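Local structure of terminal oxygenase component of carbazole 1,9a-dioxygenase (Sphingomonas, 3GKQ) at residues Val65-Asp70 against Tyr127-Glu132; Gly165-Val170 against Leu296-Leu301; Ser192-Asp197 against Val323-Asn328. The protein serves as the terminal oxygenase of carbazole 1,9a-dioxygenase, a Rieske non-haem iron enzyme that probably takes electrons from a ferredoxin to dioxygenate carbazole. All blocks are in the same frame, centred on the assembly; numbering follows the deposited sequence.

Contact 1 of 3, residues Val65-Asp70 against Tyr127-Glu132; sequences VHAIAD and YPVREE
Tyr127 N donates to Ala67 O (3.0 Å), the one direct backbone hydrogen bond between 65-70 and 127-132. Beyond it the strands stay apart: 65-69 and 129-132 run roughly antiparallel, at 142°, with axes no nearer than 7.5 Å. Water takes over part of the linking, one molecule passing from Ala67 N to Tyr127 O, another from Val65 N to Glu131 OE1. Each strand is the edge of its own three-stranded antiparallel sheet, so this is where two of the sheets of the Rieske part of the chain meet, edge to edge, with Leu138 of strand 135-140 packed against both Ala67 and Val129. Val129 has CG1 anti to its backbone N (chi1 -179°), which directs CG1 at Val65 CG1, 4.0 Å off, and leaves CG2 3.9 Å from Ala67 CB. Trimming Val129 to an alanine would probably open a gap beside Val65 CG1 and Ala67 CB and weaken the hold between the sheets. Val65 CG2 lies 3.4 Å from Glu131 OE1, an oxygen that also forms a salt bridge with Arg60. The Tyr127 ring turns its edge to the backbone, CE1 lying 4.0 Å from Ala69 N, while its hydroxyl bonds Glu54.

Contact 2 of 3, residues Gly165-Val170 against Leu296-Leu301; sequences GQHRVV and LYLQML
Leu296 pairs with Val169 and also reaches diagonally to His167, within the antiparallel seven-stranded sheet of the Bet v 1-like catalytic domain; strand 161-170 is an edge of that sheet in this chain, and 294-304 lies next to it. A chi1 of -172° swings the isobutyl group of Leu296 away from its own N and brings CD1 to 3.3 Å from His167 CB, a tight fit, while the imidazole NE2 bonds Glu40. Tyr297 comes next, exchanging two backbone bonds with Arg168; the shorter runs from Tyr297 N to Arg168 O (2.8 Å). Its side chain lies alongside that of Arg168 and points the same way. NE of Arg168 sits at the ring edge, 3.6 Å from Tyr297 CD2, and CE2 lies over one face of the guanidinium, the two planes being 51° apart. On the other side of the sheet, with Leu296, Leu298 places CD2 3.3 Å from Gln166 O. Gln299 again makes a pair of backbone bonds, with Gln166, and lays its CG over a face of the Tyr297 ring. Its OE1 is gripped three ways: Gln166 NE2 (2.9 Å, an almost straight 176°) and Arg168 NH2 (3.0 Å) come from opposite faces of the amide, and a water held by Arg168 NE and Tyr297 O donates as well. Asp332 takes the other end of the guanidinium in a salt bridge, and the Tyr297 hydroxyl bonds Glu285. Last comes Met300, opposite Gly165. The glycine has no side chain to interpose, so the bent methionine curls over the backbone and sets SD 3.8 Å from Gly165 CA.

Contact 3 of 3, residues Ser192-Asp197 against Val323-Asn328; sequences SSILLD and VELALN
Leu195 and Leu325 meet at about a right angle where the first turn of helix 194-198 abuts the last turns of helix 308-328. Leu195 CB rests 3.5 Å from Leu325 O; CG, turned back from its own nitrogen (chi1 171°), carries the chain to its fork. One branch, CD1, ends 3.7 Å from Leu325 CD1, and the other, CD2, has Ala326 CB at 4.3 Å. Leu325 answers with its second methyl: CD2 presses on the backbone of the short helix, 3.4 Å from Leu195 CA, and also touches Ile194 CG1 at 3.7 Å. Ile194 CD1 reaches past it to Glu324 O. Across the two segments the contact is van der Waals: aliphatic groups against one another and against backbone, including the Leu325 and Glu324 carbonyl oxygens. Ser193 N-caps the short helix, OG accepting from Leu195 N (3.2 Å), and the same hydroxyl bonds Gly329 O. The 323-328 helix widens into a pi-type turn, closed by Asn328 N to Val323 O. His190 lies just ahead of 192-197, and Asp334 on helix 332-346, which follows 323-328; with His186 they bind the iron, about 10 Å from the Leu195 side chain, as the two-histidine, one-carboxylate facial triad characteristic of Rieske oxygenases.

Overall arrangement
All three contacts are partly buried. Centre to centre, contact 2 lies about 8 Å from the middle of the chain, contacts 1 and 3 about 17 and 21 Å, on opposite sides; contact 3 is the more superficial, two of its five touching residues being exposed. Contact 1 joins edges of separate sheets, largely through valine, alanine and water; contact 2 is true strand pairing within one sheet, with a polar cluster on one face; contact 3 is helix against helix and made of aliphatic side chains. Contacts 2 and 3 hold consecutive elements, strand 294-304 and helix 308-328, and they touch: Gln299 NE2 reaches Leu327 O, and Gln166 NE2 probably bonds Asn328 OD1. Contact 1 touches neither.

Contact 1 of 3, residues Val65-Asp70 against Tyr127-Glu132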
ATOM      1  N   VAL A  65      36.177   5.568   9.088  1.00 35.54           N
ATOM      2  CA  VAL A  65      34.776   5.605   8.671  1.00 33.99           C
ATOM      3  C   VAL A  65      34.190   7.007   8.755  1.00 32.00           C
ATOM      4  O   VAL A  65      34.323   7.688   9.769  1.00 32.46           O
ATOM      5  CB  VAL A  65      33.889   4.665   9.537  1.00 34.82           C
ATOM      6  CG1 VAL A  65      32.438   4.710   9.045  1.00 32.50           C
ATOM      7  CG2 VAL A  65      34.416   3.242   9.476  1.00 34.16           C
ATOM      8  N   HIS A  66      33.551   7.435   7.672  1.00 31.16           N
ATOM      9  CA  HIS A  66      32.915   8.745   7.626  1.00 31.59           C
ATOM     10  C   HIS A  66      31.437   8.544   7.308  1.00 31.31           C
ATOM     11  O   HIS A  66      31.059   7.549   6.686  1.00 30.43           O
ATOM     12  CB  HIS A  66      33.569   9.626   6.561  1.00 32.73           C
ATOM     13  CG  HIS A  66      34.990   9.983   6.869  1.00 34.83           C
ATOM     14  ND1 HIS A  66      35.341  10.767   7.947  1.00 35.51           N
ATOM     15  CD2 HIS A  66      36.148   9.641   6.257  1.00 35.56           C
ATOM     16  CE1 HIS A  66      36.656  10.894   7.986  1.00 35.75           C
ATOM     17  NE2 HIS A  66      37.170  10.220   6.973  1.00 36.03           N
ATOM     18  N   ALA A  67      30.609   9.489   7.743  1.00 30.86           N
ATOM     19  CA  ALA A  67      29.171   9.410   7.519  1.00 29.00           C
ATOM     20  C   ALA A  67      28.602  10.777   7.141  1.00 27.04           C
ATOM     21  O   ALA A  67      28.818  11.762   7.842  1.00 25.89           O
ATOM     22  CB  ALA A  67      28.486   8.886   8.778  1.00 28.51           C
ATOM     23  N   ILE A  68      27.876  10.820   6.029  1.00 26.23           N
ATOM     24  CA  ILE A  68      27.271  12.050   5.539  1.00 26.73           C
ATOM     25  C   ILE A  68      25.804  11.805   5.184  1.00 26.13           C
ATOM     26  O   ILE A  68      25.390  10.664   4.959  1.00 25.47           O
ATOM     27  CB  ILE A  68      27.977  12.556   4.252  1.00 27.82           C
ATOM     28  CG1 ILE A  68      27.892  11.474   3.167  1.00 27.66           C
ATOM     29  CG2 ILE A  68      29.438  12.921   4.552  1.00 27.82           C
ATOM     30  CD1 ILE A  68      28.460  11.881   1.809  1.00 29.28           C
ATOM     31  N   ALA A  69      25.023  12.881   5.136  1.00 25.84           N
ATOM     32  CA  ALA A  69      23.618  12.781   4.763  1.00 26.85           C
ATOM     33  C   ALA A  69      23.579  12.231   3.338  1.00 28.07           C
ATOM     34  O   ALA A  69      24.308  12.709   2.463  1.00 29.17           O
ATOM     35  CB  ALA A  69      22.962  14.159   4.816  1.00 25.36           C
ATOM     36  N   ASP A  70      22.725  11.238   3.103  1.00 27.76           N
ATOM     37  CA  ASP A  70      22.618  10.608   1.788  1.00 27.14           C
ATOM     38  C   ASP A  70      21.629  11.333   0.872  1.00 27.77           C
ATOM     39  O   ASP A  70      20.674  10.742   0.369  1.00 27.99           O
ATOM     40  CB  ASP A  70      22.214   9.139   1.967  1.00 26.78           C
ATOM     41  CG  ASP A  70      22.397   8.310   0.706  1.00 28.78           C
ATOM     42  OD1 ASP A  70      22.975   8.816  -0.277  1.00 28.54           O
ATOM     43  OD2 ASP A  70      21.973   7.131   0.708  1.00 30.05           O
ATOM     44  N   TYR A 127      27.798  13.031  10.358  1.00 31.20           N
ATOM     45  CA  TYR A 127      27.431  12.387  11.613  1.00 30.70           C
ATOM     46  C   TYR A 127      28.669  11.901  12.345  1.00 31.05           C
ATOM     47  O   TYR A 127      29.521  11.230  11.759  1.00 31.46           O
ATOM     48  CB  TYR A 127      26.519  11.178  11.367  1.00 30.24           C
ATOM     49  CG  TYR A 127      25.162  11.499  10.779  1.00 29.59           C
ATOM     50  CD1 TYR A 127      25.036  11.925   9.459  1.00 30.04           C
ATOM     51  CD2 TYR A 127      24.000  11.359  11.544  1.00 29.44           C
ATOM     52  CE1 TYR A 127      23.788  12.203   8.909  1.00 30.88           C
ATOM     53  CE2 TYR A 127      22.745  11.636  11.006  1.00 30.13           C
ATOM     54  CZ  TYR A 127      22.646  12.057   9.689  1.00 29.98           C
ATOM     55  OH  TYR A 127      21.414  12.336   9.151  1.00 30.62           O
ATOM     56  N   PRO A 128      28.798  12.247  13.637  1.00 30.57           N
ATOM     57  CA  PRO A 128      29.976  11.779  14.366  1.00 31.51           C
ATOM     58  C   PRO A 128      29.994  10.254  14.309  1.00 33.19           C
ATOM     59  O   PRO A 128      28.940   9.610  14.330  1.00 31.85           O
ATOM     60  CB  PRO A 128      29.742  12.312  15.774  1.00 30.85           C
ATOM     61  CG  PRO A 128      29.043  13.615  15.510  1.00 30.49           C
ATOM     62  CD  PRO A 128      28.039  13.225  14.433  1.00 30.41           C
ATOM     63  N   VAL A 129      31.190   9.682  14.227  1.00 33.39           N
ATOM     64  CA  VAL A 129      31.336   8.238  14.149  1.00 34.01           C
ATOM     65  C   VAL A 129      32.274   7.690  15.216  1.00 34.85           C
ATOM     66  O   VAL A 129      33.246   8.341  15.597  1.00 35.26           O
ATOM     67  CB  VAL A 129      31.897   7.813  12.774  1.00 34.12           C
ATOM     68  CG1 VAL A 129      32.008   6.296  12.705  1.00 32.18           C
ATOM     69  CG2 VAL A 129      31.006   8.339  11.658  1.00 32.61           C
ATOM     70  N   ARG A 130      31.957   6.493  15.698  1.00 35.40           N
ATOM     71  CA  ARG A 130      32.768   5.787  16.684  1.00 36.81           C
ATOM     72  C   ARG A 130      32.730   4.339  16.231  1.00 37.55           C
ATOM     73  O   ARG A 130      31.673   3.823  15.873  1.00 38.47           O
ATOM     74  CB  ARG A 130      32.179   5.890  18.094  1.00 38.23           C
ATOM     75  CG  ARG A 130      32.440   7.210  18.822  1.00 42.30           C
ATOM     76  CD  ARG A 130      33.926   7.432  19.097  1.00 45.18           C
ATOM     77  NE  ARG A 130      34.503   6.392  19.953  1.00 49.25           N
ATOM     78  CZ  ARG A 130      34.379   6.342  21.278  1.00 50.19           C
ATOM     79  NH1 ARG A 130      33.693   7.279  21.926  1.00 51.51           N
ATOM     80  NH2 ARG A 130      34.943   5.351  21.958  1.00 49.54           N
ATOM     81  N   GLU A 131      33.880   3.682  16.230  1.00 36.70           N
ATOM     82  CA  GLU A 131      33.935   2.293  15.813  1.00 37.43           C
ATOM     83  C   GLU A 131      34.566   1.482  16.932  1.00 37.80           C
ATOM     84  O   GLU A 131      35.747   1.635  17.237  1.00 37.76           O
ATOM     85  CB  GLU A 131      34.738   2.180  14.518  1.00 36.98           C
ATOM     86  CG  GLU A 131      34.841   0.789  13.946  1.00 38.81           C
ATOM     87  CD  GLU A 131      35.299   0.812  12.503  1.00 38.81           C
ATOM     88  OE1 GLU A 131      36.002   1.771  12.128  1.00 39.11           O
ATOM     89  OE2 GLU A 131      34.964  -0.124  11.749  1.00 38.56           O
ATOM     90  N   GLU A 132      33.760   0.633  17.560  1.00 38.57           N
ATOM     91  CA  GLU A 132      34.227  -0.191  18.666  1.00 38.16           C
ATOM     92  C   GLU A 132      33.569  -1.558  18.622  1.00 37.93           C
ATOM     93  O   GLU A 132      32.441  -1.705  18.141  1.00 37.15           O
ATOM     94  CB  GLU A 132      33.877   0.456  20.010  1.00 40.85           C
ATOM     95  CG  GLU A 132      34.330   1.899  20.194  1.00 44.95           C
ATOM     96  CD  GLU A 132      35.835   2.043  20.244  1.00 48.86           C
ATOM     97  OE1 GLU A 132      36.495   1.174  20.852  1.00 49.56           O
ATOM     98  OE2 GLU A 132      36.357   3.031  19.688  1.00 52.42           O
TER
HETATM   99  O   HOH W   1      36.538   4.335  11.828  1.00 39.67           O
HETATM  100  O   HOH W   2      31.733  11.291  10.136  1.00 33.29           O

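Contact 2 of 3, residues Gly165-Val170 against Leu296-Leu301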
ATOM      1  N   GLY A 165      28.644 -10.470  16.334  1.00 33.52           N
ATOM      2  CA  GLY A 165      27.201 -10.356  16.263  1.00 33.42           C
ATOM      3  C   GLY A 165      26.626 -10.371  14.866  1.00 33.54           C
ATOM      4  O   GLY A 165      27.342 -10.575  13.886  1.00 34.46           O
ATOM      5  N   GLN A 166      25.316 -10.160  14.787  1.00 32.01           N
ATOM      6  CA  GLN A 166      24.595 -10.132  13.523  1.00 31.18           C
ATOM      7  C   GLN A 166      23.384  -9.219  13.684  1.00 30.35           C
ATOM      8  O   GLN A 166      22.968  -8.916  14.805  1.00 30.33           O
ATOM      9  CB  GLN A 166      24.117 -11.539  13.137  1.00 29.38           C
ATOM     10  CG  GLN A 166      23.197 -12.194  14.170  1.00 29.75           C
ATOM     11  CD  GLN A 166      22.550 -13.481  13.662  1.00 30.94           C
ATOM     12  OE1 GLN A 166      23.109 -14.181  12.820  1.00 32.63           O
ATOM     13  NE2 GLN A 166      21.372 -13.802  14.189  1.00 29.33           N
ATOM     14  N   HIS A 167      22.820  -8.777  12.567  1.00 29.97           N
ATOM     15  CA  HIS A 167      21.641  -7.925  12.619  1.00 30.98           C
ATOM     16  C   HIS A 167      20.642  -8.304  11.536  1.00 31.81           C
ATOM     17  O   HIS A 167      20.995  -8.950  10.548  1.00 31.47           O
ATOM     18  CB  HIS A 167      22.032  -6.442  12.511  1.00 30.21           C
ATOM     19  CG  HIS A 167      22.851  -6.105  11.303  1.00 31.32           C
ATOM     20  ND1 HIS A 167      22.333  -6.098  10.023  1.00 31.88           N
ATOM     21  CD2 HIS A 167      24.149  -5.733  11.184  1.00 31.09           C
ATOM     22  CE1 HIS A 167      23.276  -5.736   9.171  1.00 30.05           C
ATOM     23  NE2 HIS A 167      24.386  -5.508   9.850  1.00 30.46           N
ATOM     24  N   ARG A 168      19.388  -7.919  11.748  1.00 31.48           N
ATOM     25  CA  ARG A 168      18.316  -8.202  10.801  1.00 31.48           C
ATOM     26  C   ARG A 168      17.279  -7.100  10.955  1.00 30.45           C
ATOM     27  O   ARG A 168      17.158  -6.502  12.026  1.00 27.88           O
ATOM     28  CB  ARG A 168      17.659  -9.555  11.113  1.00 30.92           C
ATOM     29  CG  ARG A 168      16.701  -9.517  12.304  1.00 34.96           C
ATOM     30  CD  ARG A 168      16.151 -10.902  12.666  1.00 38.28           C
ATOM     31  NE  ARG A 168      17.069 -11.658  13.520  1.00 40.79           N
ATOM     32  CZ  ARG A 168      16.818 -12.870  14.013  1.00 43.58           C
ATOM     33  NH1 ARG A 168      15.670 -13.483  13.738  1.00 43.84           N
ATOM     34  NH2 ARG A 168      17.712 -13.466  14.793  1.00 40.25           N
ATOM     35  N   VAL A 169      16.536  -6.824   9.893  1.00 30.66           N
ATOM     36  CA  VAL A 169      15.509  -5.804   9.974  1.00 30.69           C
ATOM     37  C   VAL A 169      14.240  -6.499  10.444  1.00 29.21           C
ATOM     38  O   VAL A 169      13.891  -7.568   9.949  1.00 28.23           O
ATOM     39  CB  VAL A 169      15.272  -5.133   8.607  1.00 33.29           C
ATOM     40  CG1 VAL A 169      16.558  -4.470   8.125  1.00 32.09           C
ATOM     41  CG2 VAL A 169      14.818  -6.163   7.603  1.00 38.48           C
ATOM     42  N   VAL A 170      13.568  -5.907  11.425  1.00 28.14           N
ATOM     43  CA  VAL A 170      12.337  -6.478  11.954  1.00 28.44           C
ATOM     44  C   VAL A 170      11.160  -5.569  11.596  1.00 29.54           C
ATOM     45  O   VAL A 170      11.257  -4.344  11.715  1.00 28.71           O
ATOM     46  CB  VAL A 170      12.427  -6.639  13.485  1.00 28.60           C
ATOM     47  CG1 VAL A 170      11.099  -7.148  14.044  1.00 28.15           C
ATOM     48  CG2 VAL A 170      13.555  -7.603  13.832  1.00 26.62           C
ATOM     49  N   LEU A 296      16.280  -2.186  13.391  1.00 25.95           N
ATOM     50  CA  LEU A 296      17.413  -3.051  13.120  1.00 27.23           C
ATOM     51  C   LEU A 296      17.679  -3.798  14.427  1.00 27.25           C
ATOM     52  O   LEU A 296      18.045  -3.194  15.432  1.00 26.33           O
ATOM     53  CB  LEU A 296      18.624  -2.201  12.724  1.00 28.75           C
ATOM     54  CG  LEU A 296      19.915  -2.841  12.202  1.00 31.29           C
ATOM     55  CD1 LEU A 296      20.618  -3.561  13.328  1.00 37.65           C
ATOM     56  CD2 LEU A 296      19.596  -3.786  11.046  1.00 32.26           C
ATOM     57  N   TYR A 297      17.457  -5.106  14.410  1.00 26.59           N
ATOM     58  CA  TYR A 297      17.682  -5.937  15.586  1.00 27.80           C
ATOM     59  C   TYR A 297      19.128  -6.428  15.527  1.00 28.04           C
ATOM     60  O   TYR A 297      19.473  -7.278  14.709  1.00 28.66           O
ATOM     61  CB  TYR A 297      16.689  -7.105  15.580  1.00 28.13           C
ATOM     62  CG  TYR A 297      16.897  -8.145  16.662  1.00 29.56           C
ATOM     63  CD1 TYR A 297      17.235  -7.773  17.963  1.00 29.85           C
ATOM     64  CD2 TYR A 297      16.712  -9.503  16.390  1.00 29.89           C
ATOM     65  CE1 TYR A 297      17.383  -8.722  18.972  1.00 31.61           C
ATOM     66  CE2 TYR A 297      16.856 -10.468  17.393  1.00 31.44           C
ATOM     67  CZ  TYR A 297      17.189 -10.068  18.682  1.00 32.87           C
ATOM     68  OH  TYR A 297      17.309 -11.005  19.683  1.00 32.85           O
ATOM     69  N   LEU A 298      19.965  -5.856  16.388  1.00 28.96           N
ATOM     70  CA  LEU A 298      21.391  -6.176  16.454  1.00 30.29           C
ATOM     71  C   LEU A 298      21.651  -7.091  17.652  1.00 31.18           C
ATOM     72  O   LEU A 298      21.364  -6.719  18.790  1.00 30.41           O
ATOM     73  CB  LEU A 298      22.192  -4.884  16.627  1.00 30.48           C
ATOM     74  CG  LEU A 298      23.535  -4.641  15.929  1.00 34.90           C
ATOM     75  CD1 LEU A 298      24.424  -3.856  16.885  1.00 32.83           C
ATOM     76  CD2 LEU A 298      24.213  -5.937  15.532  1.00 32.80           C
ATOM     77  N   GLN A 299      22.199  -8.273  17.393  1.00 31.95           N
ATOM     78  CA  GLN A 299      22.490  -9.244  18.449  1.00 32.07           C
ATOM     79  C   GLN A 299      23.992  -9.430  18.602  1.00 32.08           C
ATOM     80  O   GLN A 299      24.642  -9.932  17.690  1.00 33.08           O
ATOM     81  CB  GLN A 299      21.879 -10.598  18.104  1.00 32.69           C
ATOM     82  CG  GLN A 299      20.378 -10.614  17.991  1.00 32.23           C
ATOM     83  CD  GLN A 299      19.877 -11.881  17.336  1.00 32.98           C
ATOM     84  OE1 GLN A 299      20.025 -12.068  16.126  1.00 31.10           O
ATOM     85  NE2 GLN A 299      19.291 -12.768  18.135  1.00 32.14           N
ATOM     86  N   MET A 300      24.537  -9.037  19.749  1.00 31.23           N
ATOM     87  CA  MET A 300      25.968  -9.179  19.990  1.00 32.01           C
ATOM     88  C   MET A 300      26.232 -10.158  21.128  1.00 32.97           C
ATOM     89  O   MET A 300      25.523 -10.162  22.138  1.00 32.90           O
ATOM     90  CB  MET A 300      26.603  -7.831  20.364  1.00 32.07           C
ATOM     91  CG  MET A 300      26.243  -6.657  19.455  1.00 31.17           C
ATOM     92  SD  MET A 300      26.571  -6.947  17.722  1.00 33.75           S
ATOM     93  CE  MET A 300      28.375  -6.913  17.707  1.00 29.35           C
ATOM     94  N   LEU A 301      27.250 -10.995  20.956  1.00 33.88           N
ATOM     95  CA  LEU A 301      27.644 -11.948  21.986  1.00 33.84           C
ATOM     96  C   LEU A 301      29.070 -11.604  22.389  1.00 34.94           C
ATOM     97  O   LEU A 301      29.946 -11.434  21.538  1.00 35.18           O
ATOM     98  CB  LEU A 301      27.581 -13.389  21.470  1.00 32.41           C
ATOM     99  CG  LEU A 301      26.188 -13.981  21.233  1.00 32.49           C
ATOM    100  CD1 LEU A 301      26.322 -15.455  20.911  1.00 32.15           C
ATOM    101  CD2 LEU A 301      25.314 -13.794  22.472  1.00 29.96           C
TER
HETATM  102  O   HOH W   3      19.463 -10.195  14.268  1.00 26.56           O

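Contact 3 of 3, residues Ser192-Asp197 against Val323-Asn328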
ATOM      1  N   SER A 192      10.078 -24.040  23.795  1.00 34.54           N
ATOM      2  CA  SER A 192      10.358 -25.094  22.817  1.00 36.26           C
ATOM      3  C   SER A 192      11.672 -24.882  22.062  1.00 35.33           C
ATOM      4  O   SER A 192      11.955 -25.583  21.092  1.00 35.25           O
ATOM      5  CB  SER A 192       9.223 -25.190  21.794  1.00 39.13           C
ATOM      6  OG  SER A 192       8.023 -25.645  22.390  1.00 46.05           O
ATOM      7  N   SER A 193      12.477 -23.928  22.513  1.00 35.91           N
ATOM      8  CA  SER A 193      13.744 -23.619  21.853  1.00 37.08           C
ATOM      9  C   SER A 193      14.744 -24.773  21.853  1.00 37.52           C
ATOM     10  O   SER A 193      14.902 -25.468  22.854  1.00 36.65           O
ATOM     11  CB  SER A 193      14.385 -22.396  22.512  1.00 34.84           C
ATOM     12  OG  SER A 193      15.637 -22.103  21.922  1.00 37.32           O
ATOM     13  N   ILE A 194      15.423 -24.961  20.725  1.00 39.08           N
ATOM     14  CA  ILE A 194      16.422 -26.016  20.591  1.00 39.92           C
ATOM     15  C   ILE A 194      17.617 -25.748  21.501  1.00 40.64           C
ATOM     16  O   ILE A 194      18.407 -26.648  21.784  1.00 41.40           O
ATOM     17  CB  ILE A 194      16.937 -26.133  19.138  1.00 39.90           C
ATOM     18  CG1 ILE A 194      17.468 -24.779  18.659  1.00 39.62           C
ATOM     19  CG2 ILE A 194      15.820 -26.628  18.226  1.00 41.61           C
ATOM     20  CD1 ILE A 194      18.123 -24.822  17.287  1.00 37.46           C
ATOM     21  N   LEU A 195      17.747 -24.508  21.961  1.00 38.96           N
ATOM     22  CA  LEU A 195      18.852 -24.146  22.840  1.00 38.75           C
ATOM     23  C   LEU A 195      18.761 -24.826  24.204  1.00 39.35           C
ATOM     24  O   LEU A 195      19.784 -25.079  24.844  1.00 38.82           O
ATOM     25  CB  LEU A 195      18.896 -22.632  23.055  1.00 36.68           C
ATOM     26  CG  LEU A 195      19.876 -22.157  24.133  1.00 37.48           C
ATOM     27  CD1 LEU A 195      21.312 -22.408  23.661  1.00 35.72           C
ATOM     28  CD2 LEU A 195      19.660 -20.676  24.426  1.00 37.01           C
ATOM     29  N   LEU A 196      17.537 -25.108  24.647  1.00 38.38           N
ATOM     30  CA  LEU A 196      17.308 -25.722  25.950  1.00 38.34           C
ATOM     31  C   LEU A 196      18.007 -27.073  26.108  1.00 38.16           C
ATOM     32  O   LEU A 196      18.880 -27.221  26.963  1.00 37.03           O
ATOM     33  CB  LEU A 196      15.802 -25.857  26.195  1.00 37.66           C
ATOM     34  CG  LEU A 196      15.029 -24.543  25.995  1.00 37.92           C
ATOM     35  CD1 LEU A 196      13.575 -24.730  26.413  1.00 35.79           C
ATOM     36  CD2 LEU A 196      15.676 -23.425  26.814  1.00 35.63           C
ATOM     37  N   ASP A 197      17.626 -28.054  25.299  1.00 38.42           N
ATOM     38  CA  ASP A 197      18.271 -29.361  25.368  1.00 40.23           C
ATOM     39  C   ASP A 197      19.678 -29.209  24.800  1.00 41.76           C
ATOM     40  O   ASP A 197      20.630 -29.810  25.298  1.00 42.52           O
ATOM     41  CB  ASP A 197      17.504 -30.401  24.547  1.00 37.85           C
ATOM     42  CG  ASP A 197      16.234 -30.868  25.227  1.00 37.64           C
ATOM     43  OD1 ASP A 197      15.992 -30.488  26.392  1.00 37.85           O
ATOM     44  OD2 ASP A 197      15.474 -31.626  24.594  1.00 40.34           O
ATOM     45  N   VAL A 323      25.379 -18.949  16.711  1.00 38.79           N
ATOM     46  CA  VAL A 323      24.514 -18.250  15.770  1.00 39.24           C
ATOM     47  C   VAL A 323      23.219 -19.019  15.503  1.00 40.14           C
ATOM     48  O   VAL A 323      22.128 -18.466  15.638  1.00 39.69           O
ATOM     49  CB  VAL A 323      25.241 -17.973  14.425  1.00 38.51           C
ATOM     50  CG1 VAL A 323      24.236 -17.583  13.349  1.00 38.60           C
ATOM     51  CG2 VAL A 323      26.250 -16.846  14.606  1.00 36.84           C
ATOM     52  N   GLU A 324      23.334 -20.297  15.150  1.00 40.36           N
ATOM     53  CA  GLU A 324      22.150 -21.099  14.857  1.00 40.89           C
ATOM     54  C   GLU A 324      21.430 -21.662  16.081  1.00 40.68           C
ATOM     55  O   GLU A 324      20.208 -21.825  16.064  1.00 40.66           O
ATOM     56  CB  GLU A 324      22.507 -22.262  13.925  1.00 42.68           C
ATOM     57  CG  GLU A 324      22.913 -21.858  12.517  1.00 45.58           C
ATOM     58  CD  GLU A 324      21.898 -20.951  11.836  1.00 48.35           C
ATOM     59  OE1 GLU A 324      20.678 -21.113  12.075  1.00 49.33           O
ATOM     60  OE2 GLU A 324      22.322 -20.079  11.046  1.00 49.86           O
ATOM     61  N   LEU A 325      22.177 -21.960  17.138  1.00 39.09           N
ATOM     62  CA  LEU A 325      21.586 -22.532  18.345  1.00 38.69           C
ATOM     63  C   LEU A 325      20.867 -21.512  19.229  1.00 38.08           C
ATOM     64  O   LEU A 325      19.823 -21.813  19.815  1.00 36.25           O
ATOM     65  CB  LEU A 325      22.669 -23.225  19.179  1.00 39.89           C
ATOM     66  CG  LEU A 325      22.381 -24.555  19.894  1.00 42.14           C
ATOM     67  CD1 LEU A 325      23.152 -24.565  21.209  1.00 41.78           C
ATOM     68  CD2 LEU A 325      20.898 -24.741  20.161  1.00 42.06           C
ATOM     69  N   ALA A 326      21.428 -20.311  19.336  1.00 37.05           N
ATOM     70  CA  ALA A 326      20.841 -19.289  20.192  1.00 36.78           C
ATOM     71  C   ALA A 326      20.298 -18.059  19.467  1.00 37.52           C
ATOM     72  O   ALA A 326      19.097 -17.793  19.510  1.00 37.46           O
ATOM     73  CB  ALA A 326      21.862 -18.861  21.244  1.00 35.63           C
ATOM     74  N   LEU A 327      21.180 -17.307  18.813  1.00 37.00           N
ATOM     75  CA  LEU A 327      20.764 -16.096  18.114  1.00 37.06           C
ATOM     76  C   LEU A 327      19.537 -16.319  17.238  1.00 37.89           C
ATOM     77  O   LEU A 327      18.662 -15.454  17.165  1.00 38.76           O
ATOM     78  CB  LEU A 327      21.927 -15.527  17.294  1.00 35.47           C
ATOM     79  CG  LEU A 327      23.174 -15.187  18.121  1.00 34.51           C
ATOM     80  CD1 LEU A 327      24.113 -14.310  17.299  1.00 34.74           C
ATOM     81  CD2 LEU A 327      22.773 -14.465  19.398  1.00 33.46           C
ATOM     82  N   ASN A 328      19.469 -17.471  16.577  1.00 37.97           N
ATOM     83  CA  ASN A 328      18.315 -17.793  15.745  1.00 38.17           C
ATOM     84  C   ASN A 328      17.442 -18.820  16.470  1.00 38.79           C
ATOM     85  O   ASN A 328      16.232 -18.639  16.606  1.00 38.90           O
ATOM     86  CB  ASN A 328      18.746 -18.363  14.387  1.00 37.64           C
ATOM     87  CG  ASN A 328      19.567 -17.377  13.563  1.00 38.29           C
ATOM     88  OD1 ASN A 328      19.530 -16.170  13.796  1.00 37.60           O
ATOM     89  ND2 ASN A 328      20.297 -17.893  12.581  1.00 37.10           N
TER